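Local coordinates for GTPase-activating protein skywalker (Drosophila melanogaster, PDB 6R82), which acts as a GTPase-activating protein for Rab35 in synaptic vesicle protein recycling, this chain being its TLDc domain, at residues Cys42-Arg50 with Ala130-Ile138; Ile146-Thr157 with Leu168-Leu179. All coordinates share one frame; numbering follows the deposited sequence.

In the fold
Both contacts lie within the TLDc domain, their centres about 13 Å apart, each about 12 Å from the centre of the chain. They come in series along the chain: contact 1 closes with strand 135-138, and contact 2 opens with strand 146-149. These two strands are antiparallel neighbours in one sheet, and Thr137 OG1 probably donates to Ile146 O between them. Lys134 and Glu150 form a salt bridge where the two contacts meet. Contact 1 sets helix 44-51 against the hairpin of strands 129-131 and 135-138. Contact 2 carries the sheet on through strand 154-156 to strand 173-185. The helix, the hairpin and the last long strand are thus joined through consecutive strands of one antiparallel sheet.

Contact 1: residues Cys42-Arg50 with Ala130-Ile138; sequences CSLTTFYVR and AADSKMITI
Helix 44-50 packs beside the hairpin formed by 130-138, its axis 10.4 Å from that of strand 135-138 at an angle of 61°. The backbones come nearest at Leu44 and Ser133, by the hairpin turn. In that turn Asp132 OD1 accepts from Lys134 N, an Asx turn, and from Met135 N as well, which makes an Asx motif. Tyr48 OH donates to Asp132 O at 2.6 Å. The carbonyl oxygen lies at the edge of the tyrosine ring, and the hydroxyl is tilted 26° from the carbonyl plane. Ala131 CB also touches Tyr48 OH, at 3.2 Å. The contact thus seats one helix of the TLDc domain on a hairpin at the end of its antiparallel sheet. A phenylalanine in place of Tyr48 would probably leave Asp132 O without this donor and weaken the hold on the turn. Leu44 reaches the hairpin with CD1, which rests 3.6 Å from Met135 C. Ile136 has CG1 anti to its backbone N (chi1 -162°), which carries CD1 to meet Phe47 CE1 at 3.4 Å and Tyr48 CE1 at 4.0 Å. Beyond the two segments, Trp77 meets the Phe47 ring edge-to-face, and Arg80 makes a cation-pi contact with Tyr48.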
# COMPACT_ATOMS: atom_id res chain seq x y z
N CYS A 42 16.29 2.62 -4.23
CA CYS A 42 15.47 3.16 -3.16
C CYS A 42 15.03 4.56 -3.60
O CYS A 42 15.56 5.58 -3.15
CB CYS A 42 16.22 3.18 -1.83
SG CYS A 42 15.17 2.96 -0.40
N SER A 43 14.04 4.59 -4.50
CA SER A 43 13.51 5.85 -5.02
C SER A 43 12.16 5.59 -5.68
O SER A 43 11.91 4.49 -6.19
CB SER A 43 14.46 6.47 -6.05
OG SER A 43 14.62 5.61 -7.17
N LEU A 44 11.31 6.62 -5.69
CA LEU A 44 10.04 6.49 -6.37
C LEU A 44 10.25 6.19 -7.85
O LEU A 44 9.48 5.42 -8.43
CB LEU A 44 9.21 7.76 -6.19
CG LEU A 44 8.65 7.89 -4.77
CD1 LEU A 44 7.65 9.02 -4.71
CD2 LEU A 44 7.99 6.60 -4.31
N THR A 45 11.31 6.74 -8.44
CA THR A 45 11.58 6.52 -9.86
C THR A 45 11.80 5.03 -10.18
O THR A 45 11.23 4.50 -11.14
CB THR A 45 12.79 7.34 -10.29
OG1 THR A 45 12.51 8.74 -10.09
CG2 THR A 45 13.10 7.09 -11.76
N THR A 46 12.62 4.34 -9.38
CA THR A 46 12.79 2.90 -9.63
C THR A 46 11.56 2.11 -9.19
O THR A 46 11.24 1.09 -9.80
CB THR A 46 14.05 2.36 -8.95
OG1 THR A 46 13.96 2.56 -7.53
CG2 THR A 46 15.29 3.07 -9.48
N PHE A 47 10.86 2.58 -8.15
CA PHE A 47 9.60 1.96 -7.73
C PHE A 47 8.59 1.92 -8.89
O PHE A 47 8.01 0.87 -9.19
CB PHE A 47 9.05 2.74 -6.53
CG PHE A 47 7.67 2.33 -6.08
CD1 PHE A 47 6.54 2.93 -6.63
CD2 PHE A 47 7.50 1.41 -5.06
CE1 PHE A 47 5.27 2.57 -6.20
CE2 PHE A 47 6.24 1.05 -4.61
CZ PHE A 47 5.12 1.63 -5.18
N TYR A 48 8.36 3.07 -9.54
CA TYR A 48 7.37 3.13 -10.62
C TYR A 48 7.77 2.21 -11.77
O TYR A 48 6.93 1.47 -12.31
CB TYR A 48 7.21 4.56 -11.14
CG TYR A 48 6.61 5.51 -10.15
CD1 TYR A 48 5.53 5.13 -9.36
CD2 TYR A 48 7.12 6.80 -9.99
CE1 TYR A 48 4.98 6.00 -8.44
CE2 TYR A 48 6.56 7.68 -9.07
CZ TYR A 48 5.51 7.28 -8.30
OH TYR A 48 4.97 8.16 -7.39
N VAL A 49 9.04 2.26 -12.17
CA VAL A 49 9.49 1.47 -13.31
C VAL A 49 9.16 -0.01 -13.11
O VAL A 49 8.78 -0.72 -14.05
CB VAL A 49 11.00 1.69 -13.54
CG1 VAL A 49 11.54 0.68 -14.51
CG2 VAL A 49 11.27 3.14 -14.04
N ARG A 50 9.27 -0.49 -11.87
CA ARG A 50 9.09 -1.91 -11.61
C ARG A 50 7.64 -2.30 -11.34
O ARG A 50 7.23 -3.41 -11.70
CB ARG A 50 9.98 -2.36 -10.45
CG ARG A 50 11.40 -2.70 -10.94
CD ARG A 50 12.22 -3.50 -9.93
NE ARG A 50 13.54 -3.85 -10.47
CZ ARG A 50 13.84 -5.02 -11.03
NH1 ARG A 50 12.92 -5.98 -11.14
NH2 ARG A 50 15.06 -5.23 -11.48
N ALA A 130 -2.66 8.05 -4.32
CA ALA A 130 -2.15 9.21 -5.05
C ALA A 130 -0.63 9.12 -5.09
O ALA A 130 -0.01 8.60 -4.16
CB ALA A 130 -2.59 10.53 -4.40
N ALA A 131 -0.02 9.60 -6.17
CA ALA A 131 1.43 9.47 -6.32
C ALA A 131 1.95 10.46 -7.35
O ALA A 131 1.30 10.71 -8.37
CB ALA A 131 1.81 8.04 -6.74
N ASP A 132 3.15 10.98 -7.11
CA ASP A 132 3.81 11.83 -8.09
C ASP A 132 5.32 11.67 -7.91
O ASP A 132 5.78 10.67 -7.35
CB ASP A 132 3.32 13.29 -7.98
CG ASP A 132 3.61 13.92 -6.61
OD1 ASP A 132 4.51 13.46 -5.87
OD2 ASP A 132 2.93 14.93 -6.29
N SER A 133 6.09 12.66 -8.37
CA SER A 133 7.54 12.53 -8.29
C SER A 133 8.09 12.83 -6.90
O SER A 133 9.26 12.52 -6.63
CB SER A 133 8.22 13.44 -9.32
OG SER A 133 8.12 14.81 -8.91
N LYS A 134 7.28 13.42 -6.03
CA LYS A 134 7.74 13.77 -4.69
C LYS A 134 7.24 12.83 -3.61
O LYS A 134 7.87 12.74 -2.54
CB LYS A 134 7.28 15.20 -4.33
CG LYS A 134 7.77 16.31 -5.28
CD LYS A 134 9.26 16.26 -5.48
CE LYS A 134 9.98 17.15 -4.46
NZ LYS A 134 11.46 16.91 -4.48
N MET A 135 6.12 12.13 -3.83
CA MET A 135 5.53 11.34 -2.76
C MET A 135 4.61 10.27 -3.32
O MET A 135 4.08 10.37 -4.43
CB MET A 135 4.75 12.22 -1.78
CG MET A 135 3.58 12.93 -2.42
SD MET A 135 2.05 11.95 -2.48
CE MET A 135 1.32 12.51 -4.03
N ILE A 136 4.37 9.27 -2.48
CA ILE A 136 3.35 8.27 -2.69
C ILE A 136 2.51 8.23 -1.42
O ILE A 136 3.06 8.28 -0.31
CB ILE A 136 3.98 6.90 -3.02
CG1 ILE A 136 2.97 5.97 -3.67
CG2 ILE A 136 4.62 6.24 -1.80
CD1 ILE A 136 3.56 5.19 -4.82
N THR A 137 1.19 8.22 -1.56
CA THR A 137 0.32 8.26 -0.39
C THR A 137 -0.88 7.34 -0.60
O THR A 137 -1.29 7.08 -1.74
CB THR A 137 -0.15 9.70 -0.08
OG1 THR A 137 -0.90 9.73 1.15
CG2 THR A 137 -1.02 10.24 -1.18
N ILE A 138 -1.43 6.84 0.51
CA ILE A 138 -2.59 5.95 0.50
C ILE A 138 -3.51 6.35 1.63
O ILE A 138 -3.08 6.45 2.79
CB ILE A 138 -2.18 4.47 0.66
CG1 ILE A 138 -1.20 4.04 -0.45
CG2 ILE A 138 -3.42 3.57 0.70
CD1 ILE A 138 -0.49 2.76 -0.15

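Contact 2: residues Ile146-Thr157 with Leu168-Leu179; sequences IWMDENIRFGKT and LCPSGDFEIRVL
Phe174 holds CG between its backbone N and carbonyl carbon (chi1 55°), and this folds the ring over Gly155. Thr157 turns OG1 anti to its own N (chi1 169°), where the oxygen accepts from Leu168 N at 3.1 Å. Gly155 CA lies over the ring face, 4.0 Å from the Phe174 centroid, in a CH-pi contact. The ring lies close against the glycine, with Phe174 CZ 3.7 Å from Gly155 CA. Strands 154-156 and 173-176 are antiparallel. Gly155 and Phe174 form a hydrogen-bonded pair, with 3.0 Å from Gly155 N to Phe174 O and the same from Phe174 N to Gly155 O. Ile176 N to Arg153 O and Thr157 N to Gly172 O extend the pairing at both ends. On the inner side Met148 SD touches Ile176 CD1 at 3.7 Å, the two side chains crossing at about a right angle. Met148 CE meets Leu179 CD1 at 3.6 Å. Phe69 meets Phe174 edge-to-face. On the opposite face from Phe174, Phe154 and Glu175 form a non-hydrogen-bonded pair. There Phe154 CE1 packs on Glu175 CG at 3.6 Å, and Arg153 CG sits over the centre of the Phe154 ring. Thr157 OG1 is also hydrogen-bonded to Ala145 O, just before 146-157. The buried hydroxyl therefore links two separate backbone groups, while Phe174 and its apolar neighbours pack the inner face of this part of the TLDc sheet.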
# COMPACT_ATOMS: atom_id res chain seq x y z
N ILE A 146 -1.02 6.70 4.92
CA ILE A 146 0.38 6.39 4.66
C ILE A 146 0.91 7.44 3.70
O ILE A 146 0.26 7.74 2.69
CB ILE A 146 0.58 4.98 4.08
CG1 ILE A 146 -0.02 3.91 4.99
CG2 ILE A 146 2.06 4.68 3.87
CD1 ILE A 146 0.26 2.49 4.52
N TRP A 147 2.08 7.99 4.00
CA TRP A 147 2.74 8.99 3.17
C TRP A 147 4.22 8.69 3.19
O TRP A 147 4.77 8.42 4.26
CB TRP A 147 2.47 10.41 3.69
CG TRP A 147 3.05 11.50 2.81
CD1 TRP A 147 2.39 12.23 1.88
CD2 TRP A 147 4.41 11.97 2.79
NE1 TRP A 147 3.24 13.13 1.28
CE2 TRP A 147 4.49 12.98 1.82
CE3 TRP A 147 5.56 11.62 3.51
CZ2 TRP A 147 5.68 13.65 1.54
CZ3 TRP A 147 6.74 12.28 3.23
CH2 TRP A 147 6.79 13.29 2.26
N MET A 148 4.86 8.71 2.03
CA MET A 148 6.27 8.39 1.92
C MET A 148 6.94 9.31 0.91
O MET A 148 6.31 9.73 -0.06
CB MET A 148 6.48 6.92 1.52
CG MET A 148 6.14 5.91 2.60
SD MET A 148 6.61 4.22 2.15
CE MET A 148 5.35 3.89 0.90
N ASP A 149 8.21 9.61 1.14
CA ASP A 149 8.90 10.60 0.32
C ASP A 149 9.57 9.95 -0.89
O ASP A 149 9.58 8.73 -1.06
CB ASP A 149 9.90 11.41 1.17
CG ASP A 149 11.14 10.60 1.63
OD1 ASP A 149 11.52 9.59 1.01
OD2 ASP A 149 11.76 11.03 2.63
N GLU A 150 10.16 10.80 -1.74
CA GLU A 150 10.69 10.38 -3.02
C GLU A 150 11.91 9.48 -2.89
O GLU A 150 12.31 8.86 -3.88
CB GLU A 150 11.05 11.60 -3.88
CG GLU A 150 12.28 12.36 -3.38
CD GLU A 150 12.44 13.73 -4.03
OE1 GLU A 150 13.42 13.91 -4.79
OE2 GLU A 150 11.59 14.61 -3.79
N ASN A 151 12.52 9.41 -1.71
CA ASN A 151 13.67 8.55 -1.48
C ASN A 151 13.30 7.25 -0.80
O ASN A 151 14.18 6.41 -0.59
CB ASN A 151 14.73 9.28 -0.65
CG ASN A 151 15.19 10.57 -1.31
OD1 ASN A 151 15.00 11.66 -0.76
ND2 ASN A 151 15.77 10.45 -2.49
N ILE A 152 12.01 7.07 -0.47
CA ILE A 152 11.50 5.91 0.27
C ILE A 152 12.33 5.72 1.53
O ILE A 152 12.66 4.59 1.92
CB ILE A 152 11.48 4.64 -0.61
CG1 ILE A 152 11.03 4.98 -2.03
CG2 ILE A 152 10.52 3.60 -0.02
CD1 ILE A 152 10.60 3.77 -2.86
N ARG A 153 12.69 6.84 2.17
CA ARG A 153 13.45 6.82 3.40
C ARG A 153 12.61 7.24 4.60
O ARG A 153 12.60 6.52 5.61
CB ARG A 153 14.69 7.71 3.27
CG ARG A 153 15.26 8.15 4.60
CD ARG A 153 16.61 8.86 4.45
NE ARG A 153 17.70 7.95 4.08
CZ ARG A 153 18.07 6.85 4.75
NH1 ARG A 153 17.45 6.48 5.86
NH2 ARG A 153 19.08 6.12 4.29
N PHE A 154 11.88 8.35 4.51
CA PHE A 154 11.04 8.82 5.60
C PHE A 154 9.58 8.87 5.18
O PHE A 154 9.26 9.06 4.00
CB PHE A 154 11.44 10.23 6.09
CG PHE A 154 12.87 10.36 6.51
CD1 PHE A 154 13.38 9.57 7.53
CD2 PHE A 154 13.71 11.28 5.90
CE1 PHE A 154 14.70 9.68 7.93
CE2 PHE A 154 15.04 11.40 6.30
CZ PHE A 154 15.53 10.60 7.31
N GLY A 155 8.69 8.73 6.16
CA GLY A 155 7.27 8.73 5.90
C GLY A 155 6.49 9.15 7.12
O GLY A 155 7.03 9.31 8.22
N LYS A 156 5.19 9.32 6.92
CA LYS A 156 4.29 9.75 7.98
C LYS A 156 3.03 8.90 7.93
O LYS A 156 2.73 8.25 6.93
CB LYS A 156 3.93 11.24 7.84
CG LYS A 156 5.14 12.18 7.85
CD LYS A 156 4.71 13.64 7.86
CE LYS A 156 4.52 14.19 6.45
NZ LYS A 156 5.64 15.09 6.04
N THR A 157 2.29 8.91 9.04
CA THR A 157 1.01 8.22 9.08
C THR A 157 0.07 8.98 10.01
O THR A 157 0.48 9.46 11.07
CB THR A 157 1.16 6.78 9.55
OG1 THR A 157 -0.13 6.23 9.83
CG2 THR A 157 2.02 6.71 10.80
N LEU A 168 -0.85 4.20 12.12
CA LEU A 168 -0.49 2.78 12.09
C LEU A 168 0.80 2.48 12.84
O LEU A 168 1.18 1.31 12.95
CB LEU A 168 -0.40 2.30 10.64
CG LEU A 168 -1.54 2.82 9.74
CD1 LEU A 168 -1.20 2.64 8.28
CD2 LEU A 168 -2.84 2.12 10.07
N CYS A 169 1.48 3.50 13.35
CA CYS A 169 2.47 3.35 14.40
C CYS A 169 2.23 4.48 15.40
O CYS A 169 1.66 5.51 15.04
CB CYS A 169 3.91 3.38 13.87
SG CYS A 169 4.33 4.76 12.79
N PRO A 170 2.64 4.29 16.67
CA PRO A 170 2.27 5.29 17.70
C PRO A 170 2.76 6.70 17.39
O PRO A 170 1.95 7.64 17.38
CB PRO A 170 2.91 4.71 18.97
CG PRO A 170 2.98 3.22 18.70
CD PRO A 170 3.35 3.14 17.25
N SER A 171 4.06 6.88 17.14
CA SER A 171 4.55 8.13 16.59
C SER A 171 3.96 8.35 15.19
O SER A 171 3.72 7.40 14.44
CB SER A 171 6.08 8.11 16.52
OG SER A 171 6.56 8.85 15.41
N GLY A 172 3.72 9.61 14.85
CA GLY A 172 3.12 9.89 13.55
C GLY A 172 4.04 9.74 12.35
O GLY A 172 3.56 9.84 11.22
N ASP A 173 5.33 9.50 12.58
CA ASP A 173 6.35 9.41 11.54
C ASP A 173 7.06 8.07 11.64
O ASP A 173 6.90 7.32 12.61
CB ASP A 173 7.39 10.52 11.68
CG ASP A 173 6.78 11.87 12.00
OD1 ASP A 173 5.71 12.19 11.43
OD2 ASP A 173 7.37 12.60 12.82
N PHE A 174 7.88 7.79 10.63
CA PHE A 174 8.67 6.57 10.64
C PHE A 174 9.78 6.69 9.62
O PHE A 174 9.72 7.51 8.70
CB PHE A 174 7.81 5.32 10.36
CG PHE A 174 7.02 5.39 9.07
CD1 PHE A 174 7.55 4.91 7.88
CD2 PHE A 174 5.74 5.93 9.06
CE1 PHE A 174 6.82 4.98 6.70
CE2 PHE A 174 5.01 5.99 7.89
CZ PHE A 174 5.55 5.52 6.71
N GLU A 175 10.81 5.88 9.81
CA GLU A 175 11.83 5.65 8.81
C GLU A 175 11.68 4.23 8.29
O GLU A 175 11.41 3.31 9.07
CB GLU A 175 13.24 5.85 9.37
CG GLU A 175 14.26 6.16 8.29
CD GLU A 175 15.68 5.98 8.78
OE1 GLU A 175 15.86 5.63 9.96
OE2 GLU A 175 16.62 6.20 7.98
N ILE A 176 11.85 4.06 6.98
CA ILE A 176 11.61 2.78 6.32
C ILE A 176 12.89 1.96 6.39
O ILE A 176 13.93 2.36 5.86
CB ILE A 176 11.16 2.99 4.87
CG1 ILE A 176 9.78 3.65 4.86
CG2 ILE A 176 11.14 1.66 4.11
CD1 ILE A 176 9.72 4.95 4.08
N ARG A 177 12.81 0.80 7.05
CA ARG A 177 13.92 -0.14 7.00
C ARG A 177 13.89 -0.94 5.70
O ARG A 177 14.91 -1.07 5.02
CB ARG A 177 13.88 -1.08 8.20
CG ARG A 177 15.19 -1.83 8.40
CD ARG A 177 15.00 -3.07 9.25
NE ARG A 177 14.31 -2.79 10.51
CZ ARG A 177 14.37 -3.56 11.59
NH1 ARG A 177 15.10 -4.68 11.57
NH2 ARG A 177 13.71 -3.23 12.69
N VAL A 178 12.73 -1.46 5.33
CA VAL A 178 12.56 -2.12 4.04
C VAL A 178 11.11 -1.93 3.59
O VAL A 178 10.17 -1.95 4.39
CB VAL A 178 12.98 -3.60 4.09
CG1 VAL A 178 12.29 -4.31 5.23
CG2 VAL A 178 12.70 -4.30 2.76
N LEU A 179 10.96 -1.69 2.29
CA LEU A 179 9.66 -1.66 1.65
C LEU A 179 9.60 -2.77 0.61
O LEU A 179 10.56 -2.98 -0.13
CB LEU A 179 9.39 -0.30 1.00
CG LEU A 179 8.06 -0.27 0.25
CD1 LEU A 179 7.21 0.85 0.76
CD2 LEU A 179 8.32 -0.12 -1.23